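Local coordinates for penicillin binding protein 2X (Streptococcus thermophilus, PDB 5U47) that probably acts as a penicillin-sensitive transpeptidase that cross-links peptidoglycan strands when the septal wall is built during cell division, at residues Q290-S295 / F408-S413. The protein carries 1 engineered substitution. Sequence-based numbering, arbitrary orientation.
Sequences QYEPGS and FGQGIS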
# COMPACT_ATOMS: atom_id res chain seq x y z
N GLN A 290 1.28 4.75 -13.34
CA GLN A 290 0.59 3.97 -14.38
C GLN A 290 1.63 3.63 -15.43
O GLN A 290 2.38 4.50 -15.84
CB GLN A 290 -0.54 4.75 -15.03
CG GLN A 290 -1.70 4.99 -14.08
CD GLN A 290 -2.88 5.67 -14.73
OE1 GLN A 290 -4.00 5.55 -14.25
NE2 GLN A 290 -2.63 6.39 -15.81
N TYR A 291 1.66 2.39 -15.89
CA TYR A 291 2.66 2.01 -16.88
C TYR A 291 2.18 0.83 -17.72
O TYR A 291 1.25 0.11 -17.34
CB TYR A 291 3.98 1.67 -16.15
CG TYR A 291 3.88 0.49 -15.16
CD1 TYR A 291 3.42 0.66 -13.85
CD2 TYR A 291 4.27 -0.78 -15.55
CE1 TYR A 291 3.32 -0.41 -12.98
CE2 TYR A 291 4.20 -1.87 -14.68
CZ TYR A 291 3.72 -1.69 -13.40
OH TYR A 291 3.64 -2.77 -12.55
N GLU A 292 2.80 0.63 -18.86
CA GLU A 292 2.50 -0.52 -19.70
C GLU A 292 3.35 -1.63 -19.08
O GLU A 292 4.56 -1.52 -19.05
CB GLU A 292 2.84 -0.23 -21.17
CG GLU A 292 2.01 0.94 -21.72
CD GLU A 292 2.14 1.16 -23.23
OE1 GLU A 292 2.40 0.21 -23.99
OE2 GLU A 292 1.96 2.30 -23.65
N PRO A 293 2.70 -2.71 -18.60
CA PRO A 293 3.46 -3.73 -17.87
C PRO A 293 4.31 -4.67 -18.67
O PRO A 293 5.22 -5.28 -18.09
CB PRO A 293 2.36 -4.55 -17.18
CG PRO A 293 1.25 -4.48 -18.16
CD PRO A 293 1.29 -3.09 -18.75
N GLY A 294 4.05 -4.80 -19.98
CA GLY A 294 4.84 -5.70 -20.79
C GLY A 294 4.48 -7.16 -20.53
O GLY A 294 3.40 -7.48 -20.00
N SER A 295 5.43 -8.04 -20.83
CA SER A 295 5.22 -9.49 -20.87
C SER A 295 4.74 -10.29 -19.66
O SER A 295 4.40 -11.45 -19.83
CB SER A 295 6.42 -10.17 -21.53
OG SER A 295 6.34 -9.91 -22.90
N PHE A 408 0.46 -8.96 -24.83
CA PHE A 408 1.85 -8.93 -24.34
C PHE A 408 2.09 -7.67 -23.49
O PHE A 408 3.22 -7.24 -23.30
CB PHE A 408 2.89 -9.14 -25.45
CG PHE A 408 2.71 -8.29 -26.67
CD1 PHE A 408 1.90 -8.73 -27.71
CD2 PHE A 408 3.39 -7.09 -26.81
CE1 PHE A 408 1.73 -7.96 -28.86
CE2 PHE A 408 3.23 -6.31 -27.96
CZ PHE A 408 2.40 -6.75 -28.98
N GLY A 409 1.02 -7.10 -22.97
CA GLY A 409 1.11 -5.97 -22.06
C GLY A 409 1.51 -4.62 -22.60
O GLY A 409 2.14 -3.84 -21.88
N GLN A 410 1.16 -4.33 -23.85
CA GLN A 410 1.38 -3.01 -24.43
C GLN A 410 0.01 -2.48 -24.83
O GLN A 410 -0.90 -3.26 -25.11
CB GLN A 410 2.29 -3.07 -25.65
CG GLN A 410 3.65 -3.73 -25.43
CD GLN A 410 4.67 -2.91 -24.64
OE1 GLN A 410 5.78 -3.39 -24.44
NE2 GLN A 410 4.32 -1.68 -24.24
N GLY A 411 -0.13 -1.17 -24.91
CA GLY A 411 -1.42 -0.56 -25.26
C GLY A 411 -2.44 -0.65 -24.14
O GLY A 411 -3.64 -0.50 -24.37
N ILE A 412 -1.95 -0.92 -22.94
CA ILE A 412 -2.76 -1.02 -21.73
C ILE A 412 -1.92 -0.49 -20.57
O ILE A 412 -0.73 -0.76 -20.49
CB ILE A 412 -3.25 -2.48 -21.48
CG1 ILE A 412 -4.17 -2.53 -20.25
CG2 ILE A 412 -2.08 -3.45 -21.28
CD1 ILE A 412 -4.89 -3.85 -20.09
N SER A 413 -2.53 0.30 -19.69
CA SER A 413 -1.83 0.88 -18.56
C SER A 413 -2.37 0.33 -17.27
O SER A 413 -3.59 0.27 -17.08
CB SER A 413 -1.98 2.39 -18.54
OG SER A 413 -1.37 2.92 -19.69
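E292 meets 410-412 through CB, CG, CD and OE1. Its CB lies 3.7 Å from Q410 NE2, and CG, which chi1 of -61° swings away from the carbonyl carbon, passes 3.5 Å from I412 O. The chain runs extended, with CD 3.7 Å from both G411 N and Q410 NE2, to OE1, which accepts two hydrogen bonds from opposite faces of the carboxylate. G411 N approaches from above the plane at 3.0 Å and nearly straight (164°). Q410 NE2 comes in on the anti side at 2.7 Å, more bent, and E292 OE1 lies in the amide plane of Q410; the two planes stand 72° apart. Q510 N holds the amide's other end, Q410 OE1. Nearer S295, G294 N donates to G409 O at 2.9 Å, while P293 CD packs against the same oxygen. G409, at positive phi, closes the helix 400-405 in a Schellman motif, and its CA sits 3.4 Å from G294 O. S295, hydrogen-bonded to K298 NZ, fits the SxxK serine of penicillin-binding transpeptidases. Two N-H donors, with Y519 OH as a further hydrogen-bond partner, would probably stabilise the charged form of E292 and fix the loop leading to that serine against the 408-413 turn.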